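Local coordinates for protein nucleoporin nup120 (Schizosaccharomyces pombe, PDB 4GQ2) that serves as a structural component of the nuclear pore complex and, like other nucleoporins, may offer docking sites to nuclear transport factors, at residues Cys269-Ile273 / Phe322-Val326; Ile239-Leu244 / Pro286-Ser290. All blocks are in the same frame, centred on the assembly; numbering follows the deposited sequence.

Contact 1: residues Cys269-Ile273 / Phe322-Val326; sequences CVETI and FKLNV
Val-270, Glu-271 and Ile-273 reach across to Leu-324 and Val-326 where two neighbouring blades of the beta-propeller meet at their fourth strands. The two strands run roughly parallel, 17° apart with axes 6.5 Å from each other, so they join through side chains and not through a shared backbone ladder. Val-270 and Glu-271 are consecutive, yet both lean toward the other blade. The backbone of Val-270 leaves the extended form, and both residues bond to the backbone of Val-261 in the adjacent strand, 258-263, of their own blade.

The two methyls of Val-270 divide the work. CG1, anti to the backbone N (chi1 -154°), comes up against the carbonyl O of Phe-322 at 3.4 Å, while CG2 meets CD1 of Leu-324 in apolar packing. Glu-271 lies along the second segment: its CG presses on the O of Leu-324 at a tight 3.1 Å, and the bend at chi2 (-101°) then carries the carboxylate on to the backbone of Val-326. There OE2 accepts a weak but nearly straight hydrogen bond from Val-326 N, 3.4 Å long. Were Glu-271 an alanine, the N-H of Val-326 would probably lose its carboxylate partner and the O of Leu-324 the CG that packs on it.

Val-326 is buried, packed on Tyr-313 and Leu-315 of its own blade, and it also touches Leu-259 and Val-261 of the other, so the seam continues inward from the outer strands. Ile-273 closes the row: its CD1 sits 3.7 Å from CB of Val-326 and also lies 3.1 Å from the O of that same residue.

Contact 2: residues Ile239-Leu244 / Pro286-Ser290; sequences ISMIFL and PYLTS
Ser-240 puts its hydroxyl over the backbone of Tyr-287 and Leu-288, and OG accepts from both of their amides. The bond from Tyr-287 N is the firmer, 3.1 Å with an angle of 163° at the hydrogen; the one from Leu-288 N is weak, 3.3 Å and bent to 135°. One oxygen can serve two successive N-H groups because Tyr-287 is not extended (psi -22°), which turns both amides toward Ser-240. The serine itself is held by backbone bonding: Ile-239 and Ser-240 both face Leu-253 of the adjacent strand in a classic beta bulge, and both point their side chains at the second segment.

With its ring beside Ser-240, Tyr-287 takes a CH-pi contact from Ile-239, whose CD1 stands over one ring face, 4.1 Å from the centroid and offset toward the rim. Leu-253 and Leu-280 also touch the tyrosine, and its backbone bonds to Tyr-301.

Further along, aliphatic side chains take over: CG1 of Ile-242 packs 4.3 Å from CB of Leu-288, and its CD1 reaches CB of Ser-290 at 3.8 Å. Leu-244 brings CD2 to the same serine, 3.5 Å from its OG. The backbones of Ile-242 and Thr-289 find their bonding partners within their own sheets, in Val-251 and Ala-299. Near-parallel first strands, each paired inside its own sheet and joined to the next by side chains, are what successive blades of a beta-propeller present to each other.

Overall arrangement
Contacts 1 and 2 join the same two propeller blades, the four-stranded antiparallel sheets 238-274 and 288-328, at opposite ends of their strand order. Contact 2 pairs the first strands, 238-244 and 288-290; contact 1 pairs the fourth strands, 268-274 and 324-328. Their centres are 16 Å apart and their nearest atoms about 7 Å, so they do not touch. Along the chain the segments alternate, 239-244, 269-273, 286-290, 322-326: one blade is finished before the next begins, and strand 268-274 leads directly to strand 288-290. The interface between these consecutive blades is thus fastened at both edges, within the beta-propeller of this pore scaffold protein.

Contact 1: residues Cys269-Ile273 / Phe322-Val326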
# COMPACT_ATOMS: atom_id res chain seq x y z
N CYS A 269 -33.95 42.26 -21.84
CA CYS A 269 -33.40 41.44 -22.91
C CYS A 269 -32.93 42.34 -24.05
O CYS A 269 -33.70 43.16 -24.55
CB CYS A 269 -34.42 40.43 -23.42
SG CYS A 269 -33.80 39.38 -24.76
N VAL A 270 -31.67 42.19 -24.44
CA VAL A 270 -31.04 43.05 -25.44
C VAL A 270 -31.04 42.38 -26.80
O VAL A 270 -31.08 43.05 -27.83
CB VAL A 270 -29.58 43.40 -25.07
CG1 VAL A 270 -29.18 44.72 -25.71
CG2 VAL A 270 -29.40 43.48 -23.56
N GLU A 271 -30.97 41.05 -26.80
CA GLU A 271 -30.85 40.29 -28.04
C GLU A 271 -31.48 38.92 -27.91
O GLU A 271 -31.40 38.28 -26.86
CB GLU A 271 -29.37 40.18 -28.44
CG GLU A 271 -29.11 40.46 -29.92
CD GLU A 271 -28.93 39.20 -30.74
OE1 GLU A 271 -29.49 38.15 -30.37
OE2 GLU A 271 -28.21 39.27 -31.76
N THR A 272 -32.12 38.47 -28.98
CA THR A 272 -32.80 37.19 -29.02
C THR A 272 -32.59 36.59 -30.40
O THR A 272 -32.63 37.31 -31.40
CB THR A 272 -34.31 37.35 -28.77
OG1 THR A 272 -34.52 38.34 -27.75
CG2 THR A 272 -34.93 36.04 -28.34
N ILE A 273 -32.37 35.28 -30.46
CA ILE A 273 -32.27 34.57 -31.73
C ILE A 273 -33.11 33.30 -31.66
O ILE A 273 -32.95 32.49 -30.74
CB ILE A 273 -30.82 34.18 -32.07
CG1 ILE A 273 -29.91 35.41 -32.06
CG2 ILE A 273 -30.76 33.47 -33.42
CD1 ILE A 273 -28.44 35.07 -31.99
N PHE A 322 -23.61 47.88 -25.20
CA PHE A 322 -24.93 48.47 -25.02
C PHE A 322 -26.02 47.54 -25.55
O PHE A 322 -26.82 47.01 -24.77
CB PHE A 322 -25.02 49.82 -25.71
CG PHE A 322 -24.09 50.86 -25.14
CD1 PHE A 322 -24.45 51.58 -24.02
CD2 PHE A 322 -22.86 51.10 -25.72
CE1 PHE A 322 -23.59 52.53 -23.48
CE2 PHE A 322 -22.00 52.05 -25.20
CZ PHE A 322 -22.37 52.76 -24.08
N LYS A 323 -25.62 47.86 -26.94
CA LYS A 323 -26.28 46.76 -27.65
C LYS A 323 -25.32 45.60 -27.81
O LYS A 323 -24.15 45.79 -28.15
CB LYS A 323 -26.79 47.22 -29.01
CG LYS A 323 -27.87 48.28 -28.95
CD LYS A 323 -28.04 48.98 -30.28
CE LYS A 323 -28.76 50.30 -30.12
NZ LYS A 323 -29.00 50.97 -31.43
N LEU A 324 -25.81 44.39 -27.55
CA LEU A 324 -25.00 43.19 -27.65
C LEU A 324 -25.47 42.29 -28.78
O LEU A 324 -26.67 42.14 -28.99
CB LEU A 324 -24.99 42.43 -26.32
CG LEU A 324 -24.37 43.17 -25.13
CD1 LEU A 324 -25.44 43.73 -24.20
CD2 LEU A 324 -23.42 42.26 -24.37
N ASN A 325 -24.52 41.72 -29.52
CA ASN A 325 -24.83 40.82 -30.62
C ASN A 325 -24.31 39.42 -30.34
O ASN A 325 -23.17 39.24 -29.91
CB ASN A 325 -24.22 41.32 -31.94
CG ASN A 325 -24.38 42.81 -32.15
OD1 ASN A 325 -25.43 43.39 -31.85
ND2 ASN A 325 -23.34 43.45 -32.69
N VAL A 326 -25.16 38.42 -30.57
CA VAL A 326 -24.73 37.03 -30.54
C VAL A 326 -24.60 36.57 -31.99
O VAL A 326 -25.58 36.20 -32.64
CB VAL A 326 -25.71 36.14 -29.73
CG1 VAL A 326 -25.29 34.68 -29.80
CG2 VAL A 326 -25.73 36.57 -28.28

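Contact 2: residues Ile239-Leu244 / Pro286-Ser290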
# COMPACT_ATOMS: atom_id res chain seq x y z
N ILE A 239 -34.49 26.82 -19.83
CA ILE A 239 -34.04 25.43 -19.79
C ILE A 239 -32.52 25.32 -19.67
O ILE A 239 -31.98 24.23 -19.54
CB ILE A 239 -34.55 24.62 -21.00
CG1 ILE A 239 -34.05 25.22 -22.32
CG2 ILE A 239 -36.07 24.52 -20.96
CD1 ILE A 239 -34.00 24.24 -23.47
N SER A 240 -31.84 26.47 -19.71
CA SER A 240 -30.39 26.56 -19.56
C SER A 240 -29.98 28.03 -19.49
O SER A 240 -30.37 28.82 -20.35
CB SER A 240 -29.68 25.87 -20.73
OG SER A 240 -28.40 25.38 -20.36
N MET A 241 -29.20 28.40 -18.48
CA MET A 241 -28.69 29.77 -18.37
C MET A 241 -27.29 29.86 -17.76
O MET A 241 -26.95 29.09 -16.86
CB MET A 241 -29.67 30.68 -17.60
CG MET A 241 -30.04 30.23 -16.20
SD MET A 241 -30.85 31.55 -15.27
CE MET A 241 -31.28 30.71 -13.75
N ILE A 242 -26.50 30.80 -18.28
CA ILE A 242 -25.14 31.04 -17.81
C ILE A 242 -24.83 32.53 -17.64
O ILE A 242 -25.28 33.37 -18.43
CB ILE A 242 -24.06 30.39 -18.71
CG1 ILE A 242 -24.31 30.72 -20.19
CG2 ILE A 242 -24.01 28.88 -18.49
CD1 ILE A 242 -23.11 30.52 -21.09
N PHE A 243 -24.06 32.84 -16.61
CA PHE A 243 -23.64 34.20 -16.31
C PHE A 243 -22.25 34.46 -16.88
O PHE A 243 -21.36 33.63 -16.74
CB PHE A 243 -23.66 34.41 -14.79
CG PHE A 243 -22.93 35.65 -14.33
CD1 PHE A 243 -23.39 36.92 -14.67
CD2 PHE A 243 -21.78 35.54 -13.54
CE1 PHE A 243 -22.72 38.06 -14.23
CE2 PHE A 243 -21.11 36.67 -13.11
CZ PHE A 243 -21.58 37.93 -13.45
N LEU A 244 -22.08 35.62 -17.51
CA LEU A 244 -20.80 36.01 -18.10
C LEU A 244 -20.29 37.31 -17.49
O LEU A 244 -21.05 38.05 -16.88
CB LEU A 244 -20.92 36.17 -19.62
CG LEU A 244 -21.67 35.12 -20.45
CD1 LEU A 244 -21.73 35.58 -21.90
CD2 LEU A 244 -21.03 33.75 -20.36
N PRO A 286 -27.36 20.21 -19.34
CA PRO A 286 -27.04 21.56 -19.78
C PRO A 286 -26.99 21.69 -21.31
O PRO A 286 -26.61 20.74 -22.01
CB PRO A 286 -25.65 21.83 -19.17
CG PRO A 286 -25.10 20.49 -18.83
CD PRO A 286 -26.28 19.62 -18.52
N TYR A 287 -27.40 22.85 -21.81
CA TYR A 287 -27.43 23.14 -23.24
C TYR A 287 -26.39 24.20 -23.58
O TYR A 287 -25.97 24.32 -24.72
CB TYR A 287 -28.80 23.68 -23.64
CG TYR A 287 -29.85 22.64 -23.94
CD1 TYR A 287 -30.66 22.13 -22.92
CD2 TYR A 287 -30.07 22.20 -25.24
CE1 TYR A 287 -31.63 21.19 -23.20
CE2 TYR A 287 -31.04 21.25 -25.53
CZ TYR A 287 -31.82 20.75 -24.50
OH TYR A 287 -32.79 19.81 -24.77
N LEU A 288 -26.00 24.98 -22.57
CA LEU A 288 -25.09 26.09 -22.77
C LEU A 288 -23.86 26.00 -21.89
O LEU A 288 -23.93 25.56 -20.74
CB LEU A 288 -25.81 27.41 -22.47
CG LEU A 288 -26.95 27.88 -23.38
CD1 LEU A 288 -27.48 29.23 -22.89
CD2 LEU A 288 -26.52 27.98 -24.84
N THR A 289 -22.72 26.42 -22.45
CA THR A 289 -21.53 26.70 -21.65
C THR A 289 -20.68 27.80 -22.30
O THR A 289 -20.75 28.00 -23.51
CB THR A 289 -20.67 25.44 -21.40
OG1 THR A 289 -19.83 25.65 -20.25
CG2 THR A 289 -19.81 25.10 -22.61
N SER A 290 -19.89 28.50 -21.49
CA SER A 290 -18.99 29.53 -22.00
C SER A 290 -17.54 29.19 -21.69
O SER A 290 -17.27 28.43 -20.77
CB SER A 290 -19.36 30.90 -21.43
OG SER A 290 -18.85 31.08 -20.12